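Local coordinates for protein pseudopodium-enriched atypical kinase 1 (Homo sapiens, PDB 6BHC) that has a protein kinase fold but is a pseudokinase with an unusual catalytic cleft; it dimerises through its kinase-fold region and probably signals without ordinary phosphate transfer, at residues 68-74 and 86-92; 127-133 and 142-147; 24-28 and 386-390; 35-39 and 404-409; 309-314 and 326-330. The protein carries 1 engineered substitution. One frame throughout, in Å; residues are numbered along the deposited sequence.

Interaction 1. Residues 68-74 and 86-92; sequences AGDAVYY and YAVKICK
Lys89 NZ is gripped by two side chains: Asp70 OD2, at 3.1 Å in a salt bridge, and Gln118 OE1 from outside the two segments. The setting is the antiparallel sheet of the kinase N-lobe. Lys89 lies in an Ala-Val-Lys sequence and probably corresponds to the conserved strand lysine of the kinase fold. Residues 68-70 appear to fall where active kinases usually carry the glycine-rich loop, consistent with an unusual cleft. Asp70 CG sits between its backbone N and carbonyl carbon (chi1 62°), which brings the carboxylate to Lys89. NZ meets OD2 on the syn side, 24° out of the carboxylate plane. The lysine chain is fully extended and runs alongside Tyr73, with CD 3.3 Å from Tyr73 OH. Gln118 NE2 bonds that hydroxyl, so one amide holds both side chains. The face carrying Val72 and Ile90 is mostly apolar, with Val72 CG1 3.8 Å from Ile90 CB. Tyr74 lies on this face too, and its hydroxyl bonds Leu132 O. Paired backbone bonds join Val72 with Ile90 and Tyr74 with Val88; Val88 N to Tyr74 O is 2.7 Å and nearly straight. At the far end Lys92 N donates to Asp70 O at 2.9 Å, and Lys92 NZ reaches Gly69 O weakly at 3.3 Å.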
# COMPACT_ATOMS: atom_id res chain seq x y z
N ALA A 68 -37.78 1.72 -9.60
CA ALA A 68 -37.13 1.99 -10.86
C ALA A 68 -38.17 2.12 -11.98
O ALA A 68 -39.37 1.97 -11.77
CB ALA A 68 -36.10 0.91 -11.18
N GLY A 69 -37.68 2.40 -13.19
CA GLY A 69 -38.55 2.56 -14.34
C GLY A 69 -39.19 1.29 -14.84
O GLY A 69 -40.15 1.36 -15.62
N ASP A 70 -38.69 0.12 -14.43
CA ASP A 70 -39.21 -1.15 -14.91
C ASP A 70 -39.74 -2.06 -13.82
O ASP A 70 -40.37 -3.07 -14.14
CB ASP A 70 -38.12 -1.91 -15.69
CG ASP A 70 -36.92 -2.25 -14.84
OD1 ASP A 70 -36.71 -1.58 -13.80
OD2 ASP A 70 -36.17 -3.18 -15.20
N ALA A 71 -39.52 -1.74 -12.54
CA ALA A 71 -39.87 -2.67 -11.48
C ALA A 71 -39.87 -1.94 -10.14
O ALA A 71 -39.48 -0.78 -10.04
CB ALA A 71 -38.91 -3.86 -11.45
N VAL A 72 -40.32 -2.66 -9.12
CA VAL A 72 -40.23 -2.22 -7.73
C VAL A 72 -39.33 -3.20 -6.99
O VAL A 72 -39.28 -4.39 -7.32
CB VAL A 72 -41.63 -2.12 -7.08
CG1 VAL A 72 -42.26 -3.50 -6.92
CG2 VAL A 72 -41.56 -1.40 -5.75
N TYR A 73 -38.60 -2.69 -6.01
CA TYR A 73 -37.59 -3.47 -5.30
C TYR A 73 -37.94 -3.59 -3.82
O TYR A 73 -38.40 -2.62 -3.20
CB TYR A 73 -36.20 -2.85 -5.43
CG TYR A 73 -35.58 -3.01 -6.80
CD1 TYR A 73 -34.82 -4.14 -7.10
CD2 TYR A 73 -35.73 -2.04 -7.77
CE1 TYR A 73 -34.24 -4.29 -8.35
CE2 TYR A 73 -35.16 -2.18 -9.02
CZ TYR A 73 -34.41 -3.31 -9.30
OH TYR A 73 -33.84 -3.45 -10.54
N TYR A 74 -37.72 -4.77 -3.26
CA TYR A 74 -37.91 -5.02 -1.84
C TYR A 74 -36.74 -5.83 -1.31
O TYR A 74 -36.37 -6.84 -1.90
CB TYR A 74 -39.22 -5.78 -1.58
CG TYR A 74 -40.48 -4.98 -1.83
CD1 TYR A 74 -41.07 -4.95 -3.09
CD2 TYR A 74 -41.09 -4.27 -0.80
CE1 TYR A 74 -42.22 -4.23 -3.32
CE2 TYR A 74 -42.24 -3.54 -1.02
CZ TYR A 74 -42.80 -3.52 -2.28
OH TYR A 74 -43.95 -2.80 -2.51
N TYR A 86 -30.33 -9.79 -0.29
CA TYR A 86 -31.09 -10.12 -1.48
C TYR A 86 -32.16 -9.06 -1.69
O TYR A 86 -32.72 -8.53 -0.73
CB TYR A 86 -31.75 -11.51 -1.38
CG TYR A 86 -30.78 -12.67 -1.47
CD1 TYR A 86 -30.35 -13.16 -2.70
CD2 TYR A 86 -30.30 -13.28 -0.32
CE1 TYR A 86 -29.47 -14.22 -2.78
CE2 TYR A 86 -29.42 -14.34 -0.39
CZ TYR A 86 -29.01 -14.81 -1.62
OH TYR A 86 -28.13 -15.87 -1.69
N ALA A 87 -32.43 -8.75 -2.96
CA ALA A 87 -33.48 -7.81 -3.34
C ALA A 87 -34.44 -8.51 -4.29
O ALA A 87 -34.01 -9.20 -5.22
CB ALA A 87 -32.89 -6.56 -3.99
N VAL A 88 -35.73 -8.33 -4.05
CA VAL A 88 -36.78 -8.90 -4.89
C VAL A 88 -37.21 -7.84 -5.89
O VAL A 88 -37.69 -6.77 -5.50
CB VAL A 88 -37.97 -9.39 -4.05
CG1 VAL A 88 -39.15 -9.72 -4.94
CG2 VAL A 88 -37.56 -10.60 -3.22
N LYS A 89 -37.04 -8.13 -7.17
CA LYS A 89 -37.38 -7.21 -8.25
C LYS A 89 -38.67 -7.69 -8.91
O LYS A 89 -38.69 -8.73 -9.57
CB LYS A 89 -36.23 -7.13 -9.26
CG LYS A 89 -36.48 -6.18 -10.42
CD LYS A 89 -35.34 -6.22 -11.43
CE LYS A 89 -35.62 -5.28 -12.60
NZ LYS A 89 -34.49 -5.26 -13.58
N ILE A 90 -39.74 -6.93 -8.73
CA ILE A 90 -41.06 -7.26 -9.26
C ILE A 90 -41.30 -6.39 -10.48
O ILE A 90 -41.58 -5.19 -10.36
CB ILE A 90 -42.16 -7.07 -8.21
CG1 ILE A 90 -41.77 -7.75 -6.89
CG2 ILE A 90 -43.48 -7.64 -8.72
CD1 ILE A 90 -42.78 -7.53 -5.78
N CYS A 91 -41.22 -6.99 -11.67
CA CYS A 91 -41.26 -6.24 -12.91
C CYS A 91 -42.68 -5.80 -13.25
O CYS A 91 -43.67 -6.37 -12.78
CB CYS A 91 -40.67 -7.08 -14.05
SG CYS A 91 -38.98 -7.65 -13.72
N LYS A 92 -42.78 -4.76 -14.08
CA LYS A 92 -44.08 -4.18 -14.39
C LYS A 92 -44.80 -4.93 -15.50
O LYS A 92 -46.04 -4.90 -15.57
CB LYS A 92 -43.92 -2.71 -14.77
CG LYS A 92 -43.36 -1.84 -13.65
CD LYS A 92 -43.22 -0.39 -14.09
CE LYS A 92 -42.70 0.49 -12.95
NZ LYS A 92 -42.52 1.90 -13.38

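Interaction 2. Residues 127-133 and 142-147; sequences EVPNRLL and QRSHVV
Leu133 and His145 each hold CG beside the backbone N and opposite the carbonyl carbon (chi1 -53° and -67°), and this brings the two side chains together from opposite directions. Leu133 CD1 lands over one face of the imidazole, 3.6 Å from the ring centroid and 30° off its normal. This is a CH-pi contact. CD1 is shifted toward His145 NE2, at 3.3 Å. That nitrogen is buried by the contact and has no polar partner in the model. Deeper in, Val128 CG2 meets Val147 CG2 at 4.2 Å, and Ile90 of the neighbouring strand also packs on Val128, Leu133 and His145. Between these segments Val128 N donates to Arg143 O at 3.2 Å, and Glu127 faces Ser144 as a non-hydrogen-bonded pair. Pairing continues inward through backbone bonds of His145 with Ala126 and Val147 with Phe124. At the outer end the bent Gln142 side chain lies alongside Pro129, with CG 3.9 Å from Glu127 CB. Past Pro129 the chain turns, Leu132 N bonding Pro129 O. Asn130 ND2 ties this turn to Lys141 O. The arrangement is the end of the antiparallel hairpin formed by strands 123-128 and 143-150, consistent with the fourth and fifth strands of a kinase N-lobe.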
# COMPACT_ATOMS: atom_id res chain seq x y z
N GLU A 127 -47.51 -15.04 -7.91
CA GLU A 127 -48.67 -14.22 -7.62
C GLU A 127 -48.31 -13.23 -6.52
O GLU A 127 -48.04 -13.63 -5.38
CB GLU A 127 -49.86 -15.09 -7.20
CG GLU A 127 -50.37 -16.01 -8.30
CD GLU A 127 -51.53 -16.88 -7.84
OE1 GLU A 127 -51.76 -16.96 -6.62
OE2 GLU A 127 -52.20 -17.48 -8.70
N VAL A 128 -48.29 -11.95 -6.86
CA VAL A 128 -47.86 -10.90 -5.93
C VAL A 128 -49.08 -10.11 -5.48
O VAL A 128 -49.94 -9.77 -6.30
CB VAL A 128 -46.81 -9.98 -6.59
CG1 VAL A 128 -46.26 -8.98 -5.58
CG2 VAL A 128 -45.69 -10.81 -7.19
N PRO A 129 -49.21 -9.81 -4.18
CA PRO A 129 -50.32 -8.97 -3.73
C PRO A 129 -50.26 -7.58 -4.35
O PRO A 129 -49.19 -7.01 -4.53
CB PRO A 129 -50.13 -8.91 -2.21
CG PRO A 129 -49.31 -10.11 -1.88
CD PRO A 129 -48.41 -10.32 -3.06
N ASN A 130 -51.44 -7.04 -4.68
CA ASN A 130 -51.52 -5.73 -5.30
C ASN A 130 -51.05 -4.62 -4.37
O ASN A 130 -50.63 -3.56 -4.86
CB ASN A 130 -52.96 -5.45 -5.76
CG ASN A 130 -53.38 -6.32 -6.92
OD1 ASN A 130 -52.72 -7.31 -7.25
ND2 ASN A 130 -54.50 -5.97 -7.54
N ARG A 131 -51.11 -4.83 -3.05
CA ARG A 131 -50.67 -3.79 -2.12
C ARG A 131 -49.19 -3.49 -2.25
O ARG A 131 -48.76 -2.39 -1.87
CB ARG A 131 -51.01 -4.21 -0.69
CG ARG A 131 -50.41 -5.55 -0.29
CD ARG A 131 -50.76 -5.90 1.15
NE ARG A 131 -50.20 -7.18 1.55
CZ ARG A 131 -48.96 -7.35 2.02
NH1 ARG A 131 -48.16 -6.30 2.15
NH2 ARG A 131 -48.53 -8.55 2.35
N LEU A 132 -48.40 -4.42 -2.78
CA LEU A 132 -46.97 -4.17 -2.98
C LEU A 132 -46.71 -3.36 -4.24
O LEU A 132 -45.71 -2.63 -4.30
CB LEU A 132 -46.22 -5.50 -3.05
CG LEU A 132 -46.26 -6.38 -1.80
CD1 LEU A 132 -45.59 -7.72 -2.08
CD2 LEU A 132 -45.58 -5.67 -0.64
N LEU A 133 -47.58 -3.46 -5.24
CA LEU A 133 -47.38 -2.78 -6.51
C LEU A 133 -48.04 -1.41 -6.47
O LEU A 133 -49.25 -1.33 -6.23
CB LEU A 133 -47.95 -3.60 -7.65
CG LEU A 133 -47.46 -5.04 -7.71
CD1 LEU A 133 -48.16 -5.79 -8.82
CD2 LEU A 133 -45.95 -5.08 -7.90
N GLN A 142 -55.55 -10.52 -7.46
CA GLN A 142 -54.16 -10.96 -7.49
C GLN A 142 -53.77 -11.43 -8.88
O GLN A 142 -54.53 -12.12 -9.57
CB GLN A 142 -53.94 -12.09 -6.47
CG GLN A 142 -52.48 -12.36 -6.17
CD GLN A 142 -52.26 -12.74 -4.71
OE1 GLN A 142 -51.14 -12.65 -4.20
NE2 GLN A 142 -53.33 -13.14 -4.04
N ARG A 143 -52.57 -11.04 -9.31
CA ARG A 143 -52.08 -11.34 -10.65
C ARG A 143 -50.66 -11.89 -10.57
O ARG A 143 -49.96 -11.74 -9.56
CB ARG A 143 -52.11 -10.10 -11.55
CG ARG A 143 -53.51 -9.55 -11.76
CD ARG A 143 -53.68 -9.01 -13.17
NE ARG A 143 -55.09 -9.02 -13.57
CZ ARG A 143 -55.52 -8.71 -14.79
NH1 ARG A 143 -54.66 -8.36 -15.73
NH2 ARG A 143 -56.82 -8.75 -15.06
N SER A 144 -50.24 -12.53 -11.66
CA SER A 144 -48.92 -13.13 -11.75
C SER A 144 -47.94 -12.15 -12.38
O SER A 144 -48.26 -11.49 -13.38
CB SER A 144 -48.96 -14.42 -12.56
OG SER A 144 -47.68 -15.00 -12.66
N HIS A 145 -46.75 -12.04 -11.80
CA HIS A 145 -45.73 -11.13 -12.27
C HIS A 145 -44.39 -11.85 -12.33
O HIS A 145 -44.17 -12.88 -11.68
CB HIS A 145 -45.61 -9.90 -11.36
CG HIS A 145 -46.80 -9.00 -11.40
ND1 HIS A 145 -46.82 -7.82 -12.10
CD2 HIS A 145 -48.02 -9.11 -10.82
CE1 HIS A 145 -48.00 -7.24 -11.96
NE2 HIS A 145 -48.75 -8.00 -11.18
N VAL A 146 -43.49 -11.30 -13.14
CA VAL A 146 -42.12 -11.81 -13.22
C VAL A 146 -41.33 -11.25 -12.05
O VAL A 146 -41.22 -10.03 -11.88
CB VAL A 146 -41.47 -11.43 -14.56
CG1 VAL A 146 -40.03 -11.92 -14.61
CG2 VAL A 146 -42.27 -11.99 -15.72
N VAL A 147 -40.77 -12.14 -11.24
CA VAL A 147 -39.99 -11.77 -10.06
C VAL A 147 -38.53 -12.11 -10.33
O VAL A 147 -38.21 -13.26 -10.67
CB VAL A 147 -40.50 -12.47 -8.80
CG1 VAL A 147 -39.60 -12.15 -7.61
CG2 VAL A 147 -41.94 -12.07 -8.51

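Interaction 3. Residues 24-28 and 386-390; sequences HTDAL and RTLLM
The guanidinium of Arg386 carries Thr25 OG1 over the centre of one face, 3.5 Å above its plane, while Leu28 CD1 lies at its edge. The imidazole of His24 is met obliquely by Thr387 OG1, 3.6 Å from His24 CE1, and by the Met390 methyl. The same ring meets His24 of the second subunit, with planes at about 35°. No hydrogen bond crosses between the two segments. The polar ends turn to other backbone carbonyls: Arg386 NE to Leu415 O, Thr25 OG1 to Arg21 O and Thr387 OG1 to Asp383 O. The aliphatic part of the arginine also packs, and Leu28 CD1 rests 3.7 Å from Arg386 CG. Met390 bends at both chi2 and chi3 (69° and 59°), curling its methyl inward. Met390 CE comes 3.7 Å from Ala27 CB and equally near Leu28 CG. It also lies 3.8 Å from His24 CD2. The other Leu28 methyl, CD2, touches Leu389 CD2 at 3.9 Å. The axes of the short helical segments are 10.6 Å apart at closest approach, and side chains such as Met390 and Arg386 span the distance. Ala27 and Met390 also pack on Ile391 and Ala394 of the second subunit, respectively. The arrangement is an intrachain helix pair that forms part of the dimer interface, where helices 16-39 and 371-396 meet those of the second subunit.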
# COMPACT_ATOMS: atom_id res chain seq x y z
N HIS A 24 5.79 1.96 -13.64
CA HIS A 24 4.60 2.57 -13.05
C HIS A 24 3.35 2.18 -13.83
O HIS A 24 2.31 1.89 -13.24
CB HIS A 24 4.75 4.09 -13.01
CG HIS A 24 5.48 4.58 -11.80
ND1 HIS A 24 6.32 5.67 -11.82
CD2 HIS A 24 5.48 4.14 -10.52
CE1 HIS A 24 6.81 5.88 -10.62
NE2 HIS A 24 6.32 4.96 -9.80
N THR A 25 3.44 2.17 -15.16
CA THR A 25 2.28 1.86 -15.99
C THR A 25 1.82 0.42 -15.77
O THR A 25 0.63 0.15 -15.57
CB THR A 25 2.60 2.11 -17.46
OG1 THR A 25 2.91 3.50 -17.65
CG2 THR A 25 1.42 1.73 -18.34
N ASP A 26 2.77 -0.53 -15.79
CA ASP A 26 2.41 -1.92 -15.56
C ASP A 26 1.92 -2.15 -14.13
O ASP A 26 1.04 -2.99 -13.91
CB ASP A 26 3.61 -2.83 -15.85
CG ASP A 26 4.07 -2.73 -17.30
OD1 ASP A 26 3.26 -2.33 -18.16
OD2 ASP A 26 5.24 -3.06 -17.57
N ALA A 27 2.46 -1.41 -13.16
CA ALA A 27 2.02 -1.57 -11.78
C ALA A 27 0.60 -1.05 -11.59
O ALA A 27 -0.23 -1.69 -10.94
CB ALA A 27 2.99 -0.86 -10.83
N LEU A 28 0.30 0.13 -12.16
CA LEU A 28 -1.04 0.69 -12.01
C LEU A 28 -2.09 -0.17 -12.69
O LEU A 28 -3.23 -0.25 -12.21
CB LEU A 28 -1.07 2.12 -12.57
CG LEU A 28 -0.47 3.22 -11.69
CD1 LEU A 28 -0.52 4.55 -12.41
CD2 LEU A 28 -1.20 3.30 -10.36
N ARG A 386 1.17 9.65 -12.10
CA ARG A 386 1.33 8.24 -11.79
C ARG A 386 2.17 8.05 -10.53
O ARG A 386 1.91 7.15 -9.73
CB ARG A 386 1.97 7.51 -12.97
CG ARG A 386 1.06 7.37 -14.18
CD ARG A 386 1.61 6.32 -15.14
NE ARG A 386 0.75 6.13 -16.30
CZ ARG A 386 1.06 6.51 -17.54
NH1 ARG A 386 2.22 7.10 -17.77
NH2 ARG A 386 0.22 6.29 -18.53
N THR A 387 3.19 8.89 -10.35
CA THR A 387 4.01 8.82 -9.15
C THR A 387 3.21 9.17 -7.90
O THR A 387 3.30 8.49 -6.88
CB THR A 387 5.22 9.74 -9.28
OG1 THR A 387 5.99 9.35 -10.44
CG2 THR A 387 6.11 9.66 -8.05
N LEU A 388 2.40 10.23 -7.98
CA LEU A 388 1.59 10.64 -6.84
C LEU A 388 0.59 9.55 -6.46
O LEU A 388 0.44 9.22 -5.27
CB LEU A 388 0.86 11.95 -7.16
CG LEU A 388 1.75 13.18 -7.28
CD1 LEU A 388 0.94 14.39 -7.74
CD2 LEU A 388 2.44 13.47 -5.96
N LEU A 389 -0.10 8.98 -7.45
CA LEU A 389 -1.08 7.94 -7.15
C LEU A 389 -0.40 6.70 -6.58
O LEU A 389 -0.94 6.06 -5.66
CB LEU A 389 -1.87 7.58 -8.41
CG LEU A 389 -2.98 6.55 -8.21
CD1 LEU A 389 -3.98 7.03 -7.16
CD2 LEU A 389 -3.68 6.25 -9.52
N MET A 390 0.77 6.34 -7.10
CA MET A 390 1.50 5.19 -6.56
C MET A 390 1.88 5.42 -5.10
O MET A 390 1.80 4.50 -4.28
CB MET A 390 2.74 4.91 -7.40
CG MET A 390 3.42 3.59 -7.09
SD MET A 390 2.43 2.17 -7.59
CE MET A 390 2.27 2.47 -9.34

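Interaction 4. Residues 35-39 and 404-409; sequences CEDLF and ISLEDW
This is an aromatic packing contact between the last turn of helix 16-39 and the start of helix 406-417, helices that flank the kinase fold on the side that meets the second subunit. No hydrogen bond crosses it. Trp409 is the main surface. Its CG is anti to the backbone N (chi1 174°), which carries the indole toward the other helix. Cys35 CB lies over the five-membered ring, 3.9 Å from its centroid, as a CH-pi contact. Glu36 CA covers the same indole toward its rim, 3.4 Å above the plane. The Phe39 ring is almost parallel to the indole, planes at 10°, but slid aside, so the two barely overlap; Phe39 CD2 and Trp409 CE3 approach to 3.5 Å. A capping box starts helix 406-417: Ser405 N bonds Asp408 OD2 at 3.2 Å, and Asp408 N returns a weak bond to Ser405 OG. Just before the cap, Ile404 CG2 touches Cys35 SG at 4.0 Å. Phe115 meets Trp409 edge-to-face, and Leu398 of the second subunit packs on Cys35 and Ile404. Phe39 CZ ends 3.6 Å from Ile404 O.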
# COMPACT_ATOMS: atom_id res chain seq x y z
N CYS A 35 -7.97 -4.16 -7.77
CA CYS A 35 -9.15 -3.47 -7.26
C CYS A 35 -10.42 -4.04 -7.88
O CYS A 35 -11.41 -4.27 -7.17
CB CYS A 35 -9.05 -1.97 -7.54
SG CYS A 35 -7.80 -1.10 -6.57
N GLU A 36 -10.41 -4.28 -9.19
CA GLU A 36 -11.58 -4.81 -9.87
C GLU A 36 -12.01 -6.15 -9.27
O GLU A 36 -13.21 -6.38 -9.03
CB GLU A 36 -11.30 -4.95 -11.36
CG GLU A 36 -12.37 -5.70 -12.14
CD GLU A 36 -12.13 -5.67 -13.63
OE1 GLU A 36 -12.24 -4.58 -14.24
OE2 GLU A 36 -11.81 -6.73 -14.21
N ASP A 37 -11.05 -7.03 -8.99
CA ASP A 37 -11.40 -8.33 -8.42
C ASP A 37 -11.90 -8.20 -6.99
O ASP A 37 -12.70 -9.02 -6.53
CB ASP A 37 -10.20 -9.27 -8.50
CG ASP A 37 -9.79 -9.58 -9.93
OD1 ASP A 37 -10.63 -9.42 -10.83
OD2 ASP A 37 -8.63 -9.98 -10.14
N LEU A 38 -11.44 -7.18 -6.26
CA LEU A 38 -11.91 -6.98 -4.89
C LEU A 38 -13.32 -6.40 -4.87
O LEU A 38 -14.12 -6.76 -4.00
CB LEU A 38 -10.95 -6.07 -4.13
CG LEU A 38 -9.56 -6.65 -3.83
CD1 LEU A 38 -8.71 -5.63 -3.09
CD2 LEU A 38 -9.69 -7.94 -3.03
N PHE A 39 -13.64 -5.50 -5.80
CA PHE A 39 -14.97 -4.92 -5.86
C PHE A 39 -16.00 -5.85 -6.49
O PHE A 39 -17.20 -5.64 -6.30
CB PHE A 39 -14.94 -3.59 -6.63
CG PHE A 39 -14.36 -2.45 -5.85
CD1 PHE A 39 -15.13 -1.73 -4.95
CD2 PHE A 39 -13.04 -2.08 -6.02
CE1 PHE A 39 -14.59 -0.68 -4.24
CE2 PHE A 39 -12.49 -1.03 -5.31
CZ PHE A 39 -13.27 -0.33 -4.42
N ILE A 404 -9.74 1.10 0.31
CA ILE A 404 -9.70 1.59 -1.07
C ILE A 404 -11.11 2.02 -1.45
O ILE A 404 -12.04 1.21 -1.44
CB ILE A 404 -9.17 0.52 -2.03
CG1 ILE A 404 -7.77 0.08 -1.61
CG2 ILE A 404 -9.15 1.05 -3.46
CD1 ILE A 404 -6.74 1.19 -1.66
N SER A 405 -11.27 3.29 -1.80
CA SER A 405 -12.56 3.82 -2.20
C SER A 405 -12.79 3.58 -3.68
O SER A 405 -11.89 3.23 -4.44
CB SER A 405 -12.65 5.31 -1.88
OG SER A 405 -11.79 6.06 -2.73
N LEU A 406 -14.04 3.78 -4.10
CA LEU A 406 -14.39 3.62 -5.51
C LEU A 406 -13.64 4.61 -6.38
O LEU A 406 -13.21 4.27 -7.49
CB LEU A 406 -15.90 3.77 -5.69
CG LEU A 406 -16.42 3.72 -7.12
CD1 LEU A 406 -16.05 2.41 -7.79
CD2 LEU A 406 -17.93 3.93 -7.14
N GLU A 407 -13.46 5.84 -5.89
CA GLU A 407 -12.76 6.85 -6.68
C GLU A 407 -11.29 6.50 -6.87
O GLU A 407 -10.70 6.82 -7.91
CB GLU A 407 -12.90 8.22 -6.02
CG GLU A 407 -12.44 9.37 -6.91
CD GLU A 407 -12.68 10.73 -6.27
OE1 GLU A 407 -11.87 11.65 -6.53
OE2 GLU A 407 -13.67 10.87 -5.52
N ASP A 408 -10.67 5.83 -5.89
CA ASP A 408 -9.28 5.42 -6.04
C ASP A 408 -9.13 4.40 -7.16
O ASP A 408 -8.18 4.47 -7.95
CB ASP A 408 -8.76 4.84 -4.72
CG ASP A 408 -8.82 5.83 -3.58
OD1 ASP A 408 -8.75 7.05 -3.84
OD2 ASP A 408 -8.93 5.39 -2.42
N TRP A 409 -10.05 3.44 -7.24
CA TRP A 409 -10.02 2.46 -8.32
C TRP A 409 -10.17 3.15 -9.67
O TRP A 409 -9.39 2.90 -10.60
CB TRP A 409 -11.12 1.42 -8.10
CG TRP A 409 -11.30 0.44 -9.22
CD1 TRP A 409 -10.37 0.06 -10.14
CD2 TRP A 409 -12.50 -0.28 -9.53
NE1 TRP A 409 -10.92 -0.85 -11.01
CE2 TRP A 409 -12.22 -1.08 -10.66
CE3 TRP A 409 -13.78 -0.33 -8.96
CZ2 TRP A 409 -13.18 -1.92 -11.23
CZ3 TRP A 409 -14.72 -1.16 -9.53
CH2 TRP A 409 -14.42 -1.95 -10.65

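Interaction 5. Residues 309-314 and 326-330; sequences RADLPR and QQLAS
Leu312 CD1 rests 4.0 Å from Ser330 CA and Gln326 OE1 lies 3.4 Å from Arg314 CA in the firm part of this contact, while Arg309 lies across its solvent side. Tyr287 of helix 277-289 also packs on the leucine. Gln326 bends at chi2 (77°), which turns its amide to the loop. OE1 accepts from Ile315 N, and NE2 bonds Tyr287 OH, which also bonds Pro313 O. Within the helix, Ser330 OG donates to Gln326 O at 2.9 Å and Ser330 N reaches that oxygen from the opposite face of its plane. These bonds fix the serine on which Leu312 packs. On the exposed side Arg309 is poorly ordered. One face of its guanidinium lies on the Gln326 side chain, with NH1 3.4 Å from Gln326 CG. NH1 gives Gln327 OE1 a weak bond of 3.3 Å, bent to 139°. In this kinase C-lobe contact the buried Gln326 amide ties to the backbone at Ile315 N and to the Tyr287 hydroxyl; the arginine probably adds little electrostatic hold.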
# COMPACT_ATOMS: atom_id res chain seq x y z
N ARG A 309 -24.22 24.30 -32.08
CA ARG A 309 -23.82 24.36 -30.67
C ARG A 309 -24.51 25.52 -29.96
O ARG A 309 -24.90 25.39 -28.79
CB ARG A 309 -22.30 24.47 -30.57
CG ARG A 309 -21.69 23.84 -29.32
CD ARG A 309 -21.71 24.79 -28.13
NE ARG A 309 -20.87 24.29 -27.04
CZ ARG A 309 -20.63 24.96 -25.91
NH1 ARG A 309 -19.85 24.43 -24.98
NH2 ARG A 309 -21.18 26.15 -25.71
N ALA A 310 -24.67 26.65 -30.64
CA ALA A 310 -25.29 27.82 -30.04
C ALA A 310 -26.79 27.67 -29.85
O ALA A 310 -27.38 28.47 -29.11
CB ALA A 310 -25.00 29.06 -30.89
N ASP A 311 -27.42 26.68 -30.48
CA ASP A 311 -28.85 26.50 -30.33
C ASP A 311 -29.21 25.76 -29.05
O ASP A 311 -30.33 25.92 -28.54
CB ASP A 311 -29.42 25.74 -31.54
CG ASP A 311 -29.23 26.50 -32.84
OD1 ASP A 311 -29.42 27.73 -32.86
OD2 ASP A 311 -28.88 25.85 -33.85
N LEU A 312 -28.30 24.96 -28.51
CA LEU A 312 -28.59 24.19 -27.31
C LEU A 312 -28.70 25.12 -26.09
O LEU A 312 -28.01 26.14 -26.02
CB LEU A 312 -27.51 23.14 -27.06
CG LEU A 312 -27.46 21.98 -28.06
CD1 LEU A 312 -26.26 21.08 -27.78
CD2 LEU A 312 -28.75 21.17 -28.01
N PRO A 313 -29.56 24.79 -25.13
CA PRO A 313 -29.66 25.60 -23.92
C PRO A 313 -28.35 25.60 -23.14
O PRO A 313 -27.65 24.58 -23.08
CB PRO A 313 -30.79 24.93 -23.13
CG PRO A 313 -31.57 24.17 -24.15
CD PRO A 313 -30.56 23.71 -25.16
N ARG A 314 -28.03 26.74 -22.54
CA ARG A 314 -26.76 26.92 -21.86
C ARG A 314 -26.80 26.31 -20.47
O ARG A 314 -27.74 26.56 -19.70
CB ARG A 314 -26.40 28.40 -21.78
CG ARG A 314 -26.40 29.12 -23.12
CD ARG A 314 -25.23 28.70 -23.99
NE ARG A 314 -25.33 29.25 -25.34
CZ ARG A 314 -24.91 30.46 -25.69
NH1 ARG A 314 -24.35 31.26 -24.79
NH2 ARG A 314 -25.05 30.87 -26.94
N GLN A 326 -20.68 20.98 -20.17
CA GLN A 326 -21.37 21.63 -21.28
C GLN A 326 -20.78 21.19 -22.62
O GLN A 326 -21.52 20.84 -23.55
CB GLN A 326 -21.30 23.15 -21.14
CG GLN A 326 -21.84 23.91 -22.33
CD GLN A 326 -23.36 23.95 -22.37
OE1 GLN A 326 -23.97 24.95 -21.98
NE2 GLN A 326 -23.97 22.88 -22.84
N GLN A 327 -19.45 21.21 -22.72
CA GLN A 327 -18.81 20.77 -23.96
C GLN A 327 -19.06 19.30 -24.22
O GLN A 327 -19.25 18.88 -25.37
CB GLN A 327 -17.31 21.07 -23.89
CG GLN A 327 -16.51 20.63 -25.11
CD GLN A 327 -16.83 21.45 -26.35
OE1 GLN A 327 -17.44 22.52 -26.27
NE2 GLN A 327 -16.41 20.96 -27.51
N LEU A 328 -19.07 18.48 -23.16
CA LEU A 328 -19.33 17.06 -23.32
C LEU A 328 -20.74 16.81 -23.84
O LEU A 328 -20.95 15.96 -24.72
CB LEU A 328 -19.12 16.33 -21.99
CG LEU A 328 -19.44 14.84 -21.99
CD1 LEU A 328 -18.57 14.12 -23.01
CD2 LEU A 328 -19.26 14.25 -20.60
N ALA A 329 -21.73 17.54 -23.31
CA ALA A 329 -23.10 17.38 -23.77
C ALA A 329 -23.26 17.82 -25.22
O ALA A 329 -23.93 17.15 -26.01
CB ALA A 329 -24.05 18.16 -22.87
N SER A 330 -22.64 18.94 -25.59
CA SER A 330 -22.74 19.43 -26.97
C SER A 330 -22.18 18.41 -27.95
O SER A 330 -22.71 18.23 -29.05
CB SER A 330 -22.01 20.76 -27.11
OG SER A 330 -22.50 21.71 -26.18

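Interactions 1 and 2 share one N-lobe sheet. Strands 85-91 and 143-150 are neighbours in it, Cys91 N probably bonds Val146 O, and Val88 packs on Val147. Interaction 1 is buried and rich in backbone bonds; interaction 2 lies farther out and is partly exposed. Interactions 3 and 4 both use helix 16-39 and both touch the second subunit, with centres about 15 Å apart. They have no hydrogen bonds across their segments: interaction 3 is buried packing, interaction 4 aromatic and partly exposed. Interaction 5 stands apart in the C-lobe, its centre about 35 Å from that of interaction 1. It joins loop to helix, with amide chemistry inside and a poorly ordered arginine outside.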